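Local structure of soluble lytic transglycosylase B3 (Pseudomonas aeruginosa, 5AO7) at residues 128-133 and 238-243; 203-208 and 225-230; 267-272 and 386-391; 373-378 and 395-400. The protein probably cleaves peptidoglycan glycan strands as a lytic transglycosylase, binds calcium and holds N-acetylglucosamine sugars in its lysozyme-like catalytic domain. All blocks are in the same frame, centred on the assembly; numbering follows the deposited sequence.

Interaction 1: 128-133 and 238-243; sequences ARYAVD and TANYLK. With NAG (2-acetamido-2-deoxy-beta-D-glucopyranose), chain E.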
# COMPACT_ATOMS: atom_id res chain seq x y z
N ALA A 128 -10.66 -18.08 -10.98
CA ALA A 128 -11.91 -18.81 -10.82
C ALA A 128 -12.16 -19.23 -9.38
O ALA A 128 -13.26 -19.04 -8.86
CB ALA A 128 -11.93 -20.03 -11.74
N ARG A 129 -11.15 -19.79 -8.71
CA ARG A 129 -11.38 -20.31 -7.36
C ARG A 129 -11.62 -19.24 -6.30
O ARG A 129 -12.47 -19.41 -5.43
CB ARG A 129 -10.21 -21.19 -6.89
CG ARG A 129 -10.30 -21.49 -5.39
CD ARG A 129 -9.41 -22.64 -4.92
NE ARG A 129 -9.52 -22.79 -3.47
CZ ARG A 129 -9.13 -23.86 -2.79
NH1 ARG A 129 -8.59 -24.89 -3.42
NH2 ARG A 129 -9.27 -23.89 -1.47
N TYR A 130 -10.88 -18.13 -6.36
CA TYR A 130 -10.99 -17.09 -5.33
C TYR A 130 -11.91 -15.94 -5.71
O TYR A 130 -12.23 -15.09 -4.88
CB TYR A 130 -9.60 -16.55 -4.98
CG TYR A 130 -8.78 -17.59 -4.30
CD1 TYR A 130 -8.89 -17.81 -2.93
CD2 TYR A 130 -7.91 -18.39 -5.02
CE1 TYR A 130 -8.14 -18.78 -2.30
CE2 TYR A 130 -7.18 -19.38 -4.41
CZ TYR A 130 -7.29 -19.57 -3.05
OH TYR A 130 -6.55 -20.57 -2.46
N ALA A 131 -12.35 -15.94 -6.97
CA ALA A 131 -13.17 -14.87 -7.52
C ALA A 131 -12.46 -13.53 -7.34
O ALA A 131 -13.02 -12.57 -6.78
CB ALA A 131 -14.53 -14.84 -6.87
N VAL A 132 -11.22 -13.50 -7.83
CA VAL A 132 -10.40 -12.31 -7.82
C VAL A 132 -9.78 -12.20 -9.19
O VAL A 132 -9.19 -13.15 -9.67
CB VAL A 132 -9.27 -12.36 -6.77
CG1 VAL A 132 -8.39 -11.11 -6.88
CG2 VAL A 132 -9.83 -12.50 -5.35
N ASP A 133 -9.87 -11.02 -9.79
CA ASP A 133 -9.36 -10.82 -11.14
C ASP A 133 -7.87 -11.04 -11.24
O ASP A 133 -7.11 -10.44 -10.49
CB ASP A 133 -9.70 -9.41 -11.60
CG ASP A 133 -11.18 -9.19 -11.68
OD1 ASP A 133 -11.79 -9.61 -12.69
OD2 ASP A 133 -11.75 -8.63 -10.72
N THR A 238 -2.02 -14.10 -2.57
CA THR A 238 -2.39 -12.71 -2.86
C THR A 238 -3.90 -12.62 -3.12
O THR A 238 -4.58 -11.74 -2.61
CB THR A 238 -1.61 -12.19 -4.07
OG1 THR A 238 -0.22 -12.17 -3.75
CG2 THR A 238 -2.06 -10.76 -4.43
N ALA A 239 -4.42 -13.55 -3.91
CA ALA A 239 -5.85 -13.59 -4.22
C ALA A 239 -6.69 -13.81 -2.98
O ALA A 239 -7.72 -13.16 -2.78
CB ALA A 239 -6.14 -14.68 -5.24
N ASN A 240 -6.25 -14.74 -2.14
CA ASN A 240 -6.96 -15.05 -0.89
C ASN A 240 -7.06 -13.84 0.01
O ASN A 240 -8.11 -13.57 0.63
CB ASN A 240 -6.25 -16.20 -0.17
CG ASN A 240 -7.05 -16.75 0.98
OD1 ASN A 240 -8.24 -17.01 0.84
ND2 ASN A 240 -6.39 -16.93 2.13
N TYR A 241 -5.97 -13.07 0.11
CA TYR A 241 -5.98 -11.84 0.89
C TYR A 241 -6.87 -10.76 0.28
O TYR A 241 -7.61 -10.07 0.98
CB TYR A 241 -4.55 -11.30 1.02
CG TYR A 241 -4.42 -10.16 2.02
CD1 TYR A 241 -4.59 -10.37 3.38
CD2 TYR A 241 -4.15 -8.87 1.60
CE1 TYR A 241 -4.47 -9.32 4.29
CE2 TYR A 241 -4.02 -7.83 2.50
CZ TYR A 241 -4.18 -8.06 3.84
OH TYR A 241 -4.06 -7.02 4.73
N LEU A 242 -6.79 -10.58 -1.04
CA LEU A 242 -7.69 -9.63 -1.70
C LEU A 242 -9.15 -10.00 -1.46
O LEU A 242 -9.99 -9.12 -1.19
CB LEU A 242 -7.40 -9.58 -3.19
CG LEU A 242 -6.12 -8.80 -3.47
CD1 LEU A 242 -5.78 -8.88 -4.97
CD2 LEU A 242 -6.26 -7.34 -3.02
N LYS A 243 -9.45 -11.28 -1.55
CA LYS A 243 -10.84 -11.74 -1.39
C LYS A 243 -11.31 -11.48 0.04
O LYS A 243 -12.41 -10.97 0.24
CB LYS A 243 -10.96 -13.22 -1.73
CG LYS A 243 -12.39 -13.74 -1.72
CD LYS A 243 -13.27 -13.05 -2.76
CE LYS A 243 -14.69 -13.63 -2.76
NZ LYS A 243 -14.69 -15.09 -3.07
C1 NAG E . 0.78 -4.25 6.14
C2 NAG E . 0.02 -5.55 5.76
C3 NAG E . -1.39 -5.75 6.37
C4 NAG E . -1.33 -5.39 7.82
C5 NAG E . -0.90 -3.93 7.85
C6 NAG E . -1.32 -3.31 9.16
C7 NAG E . 0.51 -7.11 3.90
C8 NAG E . 0.52 -7.28 2.43
N2 NAG E . 0.10 -5.92 4.34
O1 NAG E . 2.12 -4.54 5.84
O3 NAG E . -1.52 -7.14 6.18
O4 NAG E . -2.62 -5.59 8.31
O5 NAG E . 0.51 -3.96 7.53
O6 NAG E . -1.25 -1.89 9.09
O7 NAG E . 0.86 -8.01 4.65
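Y130 and V132 press on A239, N240 and L242 where the end of helix 120-130 and the loop after it pack on helix 231-244, inside the lysozyme-like SLT domain. Most of the contact is apolar. CB of Y130 sits 3.9 Å from CB of A239. V132 uses both branches: its side chain crosses that of L242 at about a right angle, CG1 3.9 Å from CD1, while the CG2 methyl rests on a backbone oxygen, 3.4 Å from O of A239, and also touches CB of K243. V137 of helix 134-145 covers V132 and A239 as well.

The Y130 ring brings its CE1 to within 3.6 Å of OD1 of N240, with the ring and amide planes 61° apart. That is packing rather than a bond; the amide's hydrogen bond runs from ND2 to the backbone O of Y215.

On another side of the same helix, Y241 points away from Y130 and V132. Its OH accepts a hydrogen bond from O3 of N-acetylglucosamine E at 2.9 Å, so the helix carries both this packing and a sugar.

The one hydrogen bond between the segments lies at the end of helix 120-130. K243, kinked at chi2 (62°) and chi4 (-60°), curls its chain round the carbonyl of Y130, and NZ donates to Y130 O at 3.1 Å from above the carbonyl plane.

Interaction 2: 203-208 and 225-230; sequences GQTQFI and RDIWGS. With NAG (2-acetamido-2-deoxy-beta-D-glucopyranose), chain D; NAG (2-acetamido-2-deoxy-beta-D-glucopyranose), chain E.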
# COMPACT_ATOMS: atom_id res chain seq x y z
N GLY A 203 8.95 -12.45 0.90
CA GLY A 203 8.70 -13.19 -0.32
C GLY A 203 8.10 -12.41 -1.47
O GLY A 203 8.25 -11.20 -1.56
N GLN A 204 7.42 -13.12 -2.37
CA GLN A 204 6.94 -12.52 -3.60
C GLN A 204 5.72 -11.65 -3.35
O GLN A 204 5.47 -10.72 -4.12
CB GLN A 204 6.59 -13.60 -4.60
CG GLN A 204 7.74 -14.54 -4.85
CD GLN A 204 7.62 -15.27 -6.15
OE1 GLN A 204 6.98 -14.80 -7.08
NE2 GLN A 204 8.27 -16.44 -6.23
N THR A 205 5.01 -11.95 -2.27
CA THR A 205 3.80 -11.22 -1.89
C THR A 205 4.05 -10.05 -0.95
O THR A 205 3.18 -9.21 -0.78
CB THR A 205 2.80 -12.17 -1.17
OG1 THR A 205 3.45 -12.72 -0.01
CG2 THR A 205 2.41 -13.30 -2.07
N GLN A 206 5.21 -10.04 -0.30
CA GLN A 206 5.56 -9.06 0.73
C GLN A 206 4.52 -9.05 1.85
O GLN A 206 4.17 -8.00 2.38
CB GLN A 206 5.75 -7.68 0.11
CG GLN A 206 6.93 -7.66 -0.87
CD GLN A 206 8.28 -7.65 -0.16
OE1 GLN A 206 8.68 -6.66 0.44
NE2 GLN A 206 8.99 -8.76 -0.24
N PHE A 207 4.02 -10.24 2.17
CA PHE A 207 3.25 -10.48 3.39
C PHE A 207 4.12 -10.30 4.63
O PHE A 207 5.23 -10.86 4.69
CB PHE A 207 2.71 -11.90 3.44
CG PHE A 207 1.48 -12.15 2.63
CD1 PHE A 207 0.84 -11.15 1.92
CD2 PHE A 207 0.93 -13.43 2.63
CE1 PHE A 207 -0.33 -11.42 1.19
CE2 PHE A 207 -0.23 -13.71 1.91
CZ PHE A 207 -0.86 -12.71 1.20
N ILE A 208 3.63 -9.61 5.66
CA ILE A 208 4.31 -9.68 6.95
C ILE A 208 3.91 -11.03 7.57
O ILE A 208 2.91 -11.62 7.17
CB ILE A 208 3.92 -8.51 7.87
CG1 ILE A 208 2.42 -8.55 8.15
CG2 ILE A 208 4.31 -7.18 7.22
CD1 ILE A 208 1.90 -7.46 9.09
N ARG A 225 3.31 -23.53 2.37
CA ARG A 225 2.82 -22.25 1.88
C ARG A 225 4.04 -21.43 1.51
O ARG A 225 4.50 -20.59 2.29
CB ARG A 225 1.97 -21.56 2.94
CG ARG A 225 0.78 -22.43 3.29
CD ARG A 225 -0.24 -21.67 4.10
NE ARG A 225 0.14 -21.56 5.50
CZ ARG A 225 -0.49 -20.78 6.38
NH1 ARG A 225 -1.53 -20.03 6.00
NH2 ARG A 225 -0.08 -20.74 7.63
N ASP A 226 4.55 -21.69 0.32
CA ASP A 226 5.85 -21.16 -0.08
C ASP A 226 5.71 -19.89 -0.90
O ASP A 226 5.71 -19.94 -2.13
CB ASP A 226 6.64 -22.21 -0.85
CG ASP A 226 7.99 -21.70 -1.33
OD1 ASP A 226 8.44 -20.66 -0.80
OD2 ASP A 226 8.59 -22.33 -2.22
N ILE A 227 5.60 -18.76 -0.23
CA ILE A 227 5.41 -17.52 -0.97
C ILE A 227 6.75 -16.97 -1.47
O ILE A 227 6.80 -15.88 -2.04
CB ILE A 227 4.70 -16.45 -0.12
CG1 ILE A 227 5.49 -16.11 1.14
CG2 ILE A 227 3.29 -16.92 0.22
CD1 ILE A 227 5.03 -14.82 1.86
N TRP A 228 7.81 -17.75 -1.28
CA TRP A 228 9.15 -17.35 -1.73
C TRP A 228 9.49 -17.94 -3.09
O TRP A 228 9.94 -17.24 -4.01
CB TRP A 228 10.20 -17.80 -0.69
CG TRP A 228 10.05 -17.05 0.60
CD1 TRP A 228 10.69 -15.88 0.95
CD2 TRP A 228 9.18 -17.37 1.69
NE1 TRP A 228 10.28 -15.48 2.19
CE2 TRP A 228 9.34 -16.37 2.67
CE3 TRP A 228 8.28 -18.43 1.94
CZ2 TRP A 228 8.65 -16.38 3.87
CZ3 TRP A 228 7.58 -18.43 3.14
CH2 TRP A 228 7.78 -17.41 4.09
N GLY A 229 9.28 -19.24 -3.21
CA GLY A 229 9.71 -19.93 -4.41
C GLY A 229 8.64 -20.54 -5.29
O GLY A 229 8.95 -21.09 -6.36
N SER A 230 7.38 -20.49 -4.85
CA SER A 230 6.28 -21.04 -5.65
C SER A 230 5.33 -19.96 -6.18
O SER A 230 4.61 -19.32 -5.40
CB SER A 230 5.49 -22.05 -4.83
OG SER A 230 4.27 -22.35 -5.47
C1 NAG D . 8.01 -2.55 -2.96
C2 NAG D . 8.46 -3.19 -1.67
C3 NAG D . 7.28 -3.64 -0.82
C4 NAG D . 6.34 -2.47 -0.63
C5 NAG D . 5.96 -1.91 -1.99
C6 NAG D . 4.98 -0.70 -1.85
C7 NAG D . 10.62 -4.41 -1.58
C8 NAG D . 11.35 -5.73 -1.88
N2 NAG D . 9.24 -4.35 -1.93
O3 NAG D . 7.72 -4.12 0.46
O4 NAG D . 5.21 -2.94 0.05
O5 NAG D . 7.11 -1.50 -2.64
O6 NAG D . 5.71 0.51 -1.99
O7 NAG D . 11.20 -3.48 -1.06
C1 NAG E . 0.78 -4.25 6.14
C2 NAG E . 0.02 -5.55 5.76
C3 NAG E . -1.39 -5.75 6.37
C4 NAG E . -1.33 -5.39 7.82
C5 NAG E . -0.90 -3.93 7.85
C6 NAG E . -1.32 -3.31 9.16
C7 NAG E . 0.51 -7.11 3.90
C8 NAG E . 0.52 -7.28 2.43
N2 NAG E . 0.10 -5.92 4.34
O1 NAG E . 2.12 -4.54 5.84
O3 NAG E . -1.52 -7.14 6.18
O4 NAG E . -2.62 -5.59 8.31
O5 NAG E . 0.51 -3.96 7.53
O6 NAG E . -1.25 -1.89 9.09
O7 NAG E . 0.86 -8.01 4.65
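Q204 grips the turn at 227-229 with two nearly straight hydrogen bonds. Its backbone N donates to I227 O at 2.8 Å, and NE2 to W228 O at 2.9 Å, in the amide plane but from above the carbonyl plane. CA of G203 lies over the face of the five-membered ring of W228, 4.0 Å from its centroid, a CH-pi contact. The I227 side chain points at the other loop; its CD1 packs 3.2 Å from T205 OG1 and touches CB of F207.

Both segments are loops of the SLT domain, one lining the sugar site before helix 209-215, the other lying between calcium ligands K224 and D233. Q206 OE1 accepts from O3 of N-acetylglucosamine D at 2.7 Å, while NE2 donates to G203 O, in the plane of its own amide, and also bonds M151 O. I208 N bonds weakly to O7 of N-acetylglucosamine E.

Further out, D226 OD1 accepts from W228 N, an Asx turn, and G229 N, an Asx motif, both on one face of its carboxylate. W141 NE1 donates to Q204 OE1, W228 NE1 bonds I195 O, and S230 OG joins D233 N to D220 OD2, near the calcium ion.

Interaction 3: 267-272 and 386-391; sequences LAELTI and IGANTR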
# COMPACT_ATOMS: atom_id res chain seq x y z
N LEU A 267 -15.65 17.53 -1.03
CA LEU A 267 -16.18 16.18 -1.13
C LEU A 267 -15.13 15.17 -1.58
O LEU A 267 -15.34 13.96 -1.50
CB LEU A 267 -17.37 16.15 -2.09
CG LEU A 267 -18.60 16.95 -1.65
CD1 LEU A 267 -19.64 17.00 -2.77
CD2 LEU A 267 -19.19 16.33 -0.39
N ALA A 268 -14.00 15.68 -2.07
CA ALA A 268 -12.88 14.84 -2.44
C ALA A 268 -12.18 14.39 -1.18
O ALA A 268 -11.29 15.07 -0.68
CB ALA A 268 -11.92 15.57 -3.35
N GLU A 269 -12.60 13.24 -0.67
CA GLU A 269 -12.21 12.77 0.65
C GLU A 269 -12.51 11.29 0.77
O GLU A 269 -13.65 10.85 0.60
CB GLU A 269 -12.94 13.58 1.73
CG GLU A 269 -12.72 13.08 3.15
CD GLU A 269 -11.30 13.26 3.64
OE1 GLU A 269 -10.68 14.31 3.32
OE2 GLU A 269 -10.79 12.35 4.33
N LEU A 270 -11.49 10.49 1.06
CA LEU A 270 -11.65 9.04 1.09
C LEU A 270 -12.59 8.58 2.19
O LEU A 270 -13.12 7.47 2.15
CB LEU A 270 -10.29 8.36 1.23
CG LEU A 270 -9.44 8.39 -0.04
CD1 LEU A 270 -8.09 7.73 0.19
CD2 LEU A 270 -10.18 7.72 -1.18
N THR A 271 -12.80 9.44 3.19
CA THR A 271 -13.68 9.11 4.30
C THR A 271 -15.13 9.43 3.97
O THR A 271 -16.03 9.16 4.76
CB THR A 271 -13.27 9.86 5.58
OG1 THR A 271 -13.54 11.26 5.43
CG2 THR A 271 -11.79 9.67 5.87
N ILE A 272 -15.35 10.01 2.79
CA ILE A 272 -16.69 10.30 2.31
C ILE A 272 -17.05 9.39 1.14
O ILE A 272 -16.37 9.38 0.12
CB ILE A 272 -16.82 11.76 1.85
CG1 ILE A 272 -16.70 12.70 3.05
CG2 ILE A 272 -18.12 11.97 1.10
CD1 ILE A 272 -16.62 14.17 2.67
N ILE A 386 -0.18 14.07 6.86
CA ILE A 386 -1.41 14.66 6.32
C ILE A 386 -2.51 13.62 6.21
O ILE A 386 -2.56 12.85 5.25
CB ILE A 386 -1.18 15.29 4.92
CG1 ILE A 386 0.13 16.09 4.88
CG2 ILE A 386 -2.37 16.16 4.52
CD1 ILE A 386 0.18 17.27 5.82
N GLY A 387 -3.40 13.59 7.20
CA GLY A 387 -4.56 12.72 7.18
C GLY A 387 -5.83 13.56 7.27
O GLY A 387 -5.81 14.75 6.95
N ALA A 388 -6.92 12.95 7.74
CA ALA A 388 -8.24 13.58 7.70
C ALA A 388 -8.34 14.87 8.51
O ALA A 388 -8.97 15.84 8.06
CB ALA A 388 -9.30 12.59 8.17
N ASN A 389 -7.76 14.89 9.70
CA ASN A 389 -7.80 16.09 10.53
C ASN A 389 -7.02 17.23 9.90
O ASN A 389 -7.46 18.39 9.91
CB ASN A 389 -7.24 15.80 11.93
CG ASN A 389 -8.12 14.86 12.73
OD1 ASN A 389 -9.32 14.75 12.48
ND2 ASN A 389 -7.52 14.19 13.71
N THR A 390 -5.86 16.92 9.34
CA THR A 390 -5.07 17.96 8.69
C THR A 390 -5.78 18.45 7.42
O THR A 390 -5.85 19.64 7.15
CB THR A 390 -3.64 17.48 8.36
OG1 THR A 390 -3.00 17.05 9.57
CG2 THR A 390 -2.83 18.59 7.74
N ARG A 391 -6.32 17.51 6.65
CA ARG A 391 -7.04 17.90 5.44
C ARG A 391 -8.23 18.79 5.76
O ARG A 391 -8.55 19.70 5.00
CB ARG A 391 -7.48 16.65 4.66
CG ARG A 391 -6.35 15.97 3.92
CD ARG A 391 -6.88 14.93 2.94
NE ARG A 391 -7.74 13.94 3.59
CZ ARG A 391 -7.30 12.78 4.07
NH1 ARG A 391 -6.02 12.46 3.99
NH2 ARG A 391 -8.15 11.93 4.64
O HOH W 1 -10.98 15.43 6.32
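E269 and R391 meet in a side-on, two-pronged salt bridge that ties the catalytic part of the chain to its putative peptidoglycan-binding domain. E269 opens a type I beta turn running to I272, in the loop between strands 254-258 and 274-275; R391 stands in the first turn of helix 388-401.

The two flat groups meet edge to edge, their planes tilted 29° from each other. NE of R391 donates to OE1 of E269 at 3.0 Å and NH2 to OE2 at 2.7 Å. Both bonds are fairly straight, both reach the syn side of their oxygen, and both acceptors lie close to the guanidinium plane. One bond to each oxygen fixes the rotation of both groups. R391 gets there by a bend at chi3 (-56°), which lays one face of its guanidinium over G387 C and A388 N at the start of its own helix. E269 is folded too: its CG is anti to the backbone N, and the bend at chi2 (67°) turns the carboxylate toward the helix.

Other partners hold the carboxylate from outside this pair. OG1 of T271, two residues on, donates to OE2 on the anti side, and R395 from the next turn of the helix makes a further salt bridge with OE1. With two arginines around it the carboxylate would be expected to stay ionised. Apolar contact is slight: CG2 of T271 is 4.5 Å from CB of A388. A water bridges the segments, donating to O of A388 at 2.7 Å and, weakly, to OE1 of E269 at 3.2 Å.

Interaction 4: 373-378 and 395-400; sequences AARGHD and RACQQE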
# COMPACT_ATOMS: atom_id res chain seq x y z
N ALA A 373 -2.34 25.69 12.47
CA ALA A 373 -2.76 25.86 13.86
C ALA A 373 -2.65 27.32 14.30
O ALA A 373 -3.51 27.85 15.02
CB ALA A 373 -1.95 24.97 14.77
N ALA A 374 -1.58 27.98 13.87
CA ALA A 374 -1.34 29.38 14.23
C ALA A 374 -2.36 30.33 13.60
O ALA A 374 -2.60 31.42 14.11
CB ALA A 374 0.08 29.78 13.82
N ARG A 375 -2.93 29.92 12.48
CA ARG A 375 -3.91 30.74 11.78
C ARG A 375 -5.32 30.45 12.29
O ARG A 375 -6.29 31.07 11.86
CB ARG A 375 -3.80 30.52 10.27
CG ARG A 375 -4.70 31.42 9.44
CD ARG A 375 -4.17 31.55 8.03
NE ARG A 375 -3.01 32.43 7.97
CZ ARG A 375 -3.09 33.73 7.69
NH1 ARG A 375 -4.27 34.28 7.45
NH2 ARG A 375 -1.99 34.47 7.64
N GLY A 376 -5.42 29.50 13.22
CA GLY A 376 -6.69 29.13 13.81
C GLY A 376 -7.41 27.97 13.15
O GLY A 376 -8.57 27.70 13.46
N HIS A 377 -6.73 27.28 12.23
CA HIS A 377 -7.30 26.08 11.61
C HIS A 377 -6.62 24.85 12.20
O HIS A 377 -5.54 24.47 11.78
CB HIS A 377 -7.14 26.11 10.09
CG HIS A 377 -7.69 27.34 9.45
ND1 HIS A 377 -9.04 27.64 9.45
CD2 HIS A 377 -7.08 28.35 8.79
CE1 HIS A 377 -9.23 28.79 8.82
NE2 HIS A 377 -8.06 29.24 8.41
N ASP A 378 -7.28 24.25 13.18
CA ASP A 378 -6.67 23.20 13.99
C ASP A 378 -6.58 21.87 13.23
O ASP A 378 -7.59 21.26 12.91
CB ASP A 378 -7.46 23.04 15.28
CG ASP A 378 -6.88 22.00 16.21
OD1 ASP A 378 -5.72 21.58 16.00
OD2 ASP A 378 -7.59 21.60 17.15
N ARG A 395 -8.55 22.48 4.18
CA ARG A 395 -9.75 22.96 3.48
C ARG A 395 -10.28 24.27 4.03
O ARG A 395 -10.69 25.14 3.26
CB ARG A 395 -10.87 21.91 3.53
CG ARG A 395 -10.54 20.65 2.77
CD ARG A 395 -11.76 19.77 2.54
NE ARG A 395 -11.37 18.53 1.88
CZ ARG A 395 -11.13 17.38 2.51
NH1 ARG A 395 -11.28 17.31 3.83
NH2 ARG A 395 -10.76 16.31 1.83
N ALA A 396 -10.27 24.43 5.36
CA ALA A 396 -10.76 25.68 5.96
C ALA A 396 -9.84 26.83 5.59
O ALA A 396 -10.30 27.93 5.29
CB ALA A 396 -10.87 25.55 7.47
N CYS A 397 -8.54 26.57 5.58
CA CYS A 397 -7.57 27.57 5.16
C CYS A 397 -7.70 27.93 3.69
O CYS A 397 -7.62 29.11 3.32
CB CYS A 397 -6.15 27.07 5.44
SG CYS A 397 -4.94 28.37 5.36
N GLN A 398 -7.89 26.93 2.84
CA GLN A 398 -8.14 27.17 1.42
C GLN A 398 -9.38 28.05 1.24
O GLN A 398 -9.38 29.02 0.49
CB GLN A 398 -8.29 25.85 0.66
CG GLN A 398 -6.97 25.10 0.54
CD GLN A 398 -7.13 23.68 -0.02
OE1 GLN A 398 -8.06 22.96 0.34
NE2 GLN A 398 -6.20 23.29 -0.89
N GLN A 399 -10.45 27.70 1.95
CA GLN A 399 -11.67 28.50 1.85
C GLN A 399 -11.43 29.94 2.31
O GLN A 399 -11.93 30.88 1.69
CB GLN A 399 -12.79 27.83 2.64
CG GLN A 399 -13.33 26.58 1.94
CD GLN A 399 -14.07 25.64 2.87
OE1 GLN A 399 -13.82 25.60 4.08
NE2 GLN A 399 -15.00 24.86 2.30
N GLU A 400 -10.64 30.13 3.36
CA GLU A 400 -10.31 31.48 3.84
C GLU A 400 -9.61 32.31 2.76
O GLU A 400 -9.86 33.51 2.63
CB GLU A 400 -9.42 31.42 5.09
CG GLU A 400 -9.09 32.78 5.69
CD GLU A 400 -8.16 32.71 6.90
OE1 GLU A 400 -7.73 31.60 7.26
OE2 GLU A 400 -7.86 33.77 7.48
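H377 runs from the loop after helix 362-374 to E400 of helix 388-401. Its CB points toward that helix, and chi1 of -54° swings CG beside its backbone N, laying the imidazole flat against the backbone of A396 and C397. CG stands 4.0 Å from C397 N, which sits over the ring centre. On one flank ND1 touches CB of A396 at 3.4 Å; on the other CD2 packs 3.7 Å from CB of C397. CE1 has the backbone O of A396 for a neighbour. At the tip NE2 donates to OE1 of E400, 2.6 Å away and almost straight, with the oxygen in the ring plane and met nearly along its C-O bond. The ring and carboxylate planes are 68° apart. R375 O lies over the opposite face of the imidazole, which is therefore sandwiched between backbone groups from both segments.

E400 reaches out fully extended beyond CG, so its carboxylate can meet a second basic group. R375, bent at chi3, runs its CG and CD past OE1 and brings NH1 to 3.6 Å from OE2, a long salt bridge with the oxygen at the guanidinium edge. The nearby arginine and histidine would probably favour a charged carboxylate.

G376 lies between the two basic residues; its positive phi and two bonds back into the last turn, one of them G376 N to A373 O, make a Schellman motif ending helix 362-374. The His-carboxylate bond beyond it joins that helix end to helix 388-401 in the small helical peptidoglycan-binding-like domain.

How the interactions relate
Interactions 1 and 2 share the SLT domain and the same N-acetylglucosamine, and they touch: T238 and Y241 of helix 231-244 pack on T205 and F207. Interaction 2 is the buried one, built on hydrogen bonds from a backbone N-H and a glutamine side chain; interaction 1 is partly buried and mainly apolar, with one lysine hydrogen bond. Interactions 3 and 4 both draw on helix 388-401, far from the sugars, and turn on carboxylates met by basic groups, in interaction 4 with a ring laid on a helix. Interaction 3 crosses between the two domains, whereas interaction 4, at the surface, stays within the second. R395, in the segment of interaction 4, joins them through its salt bridge to E269.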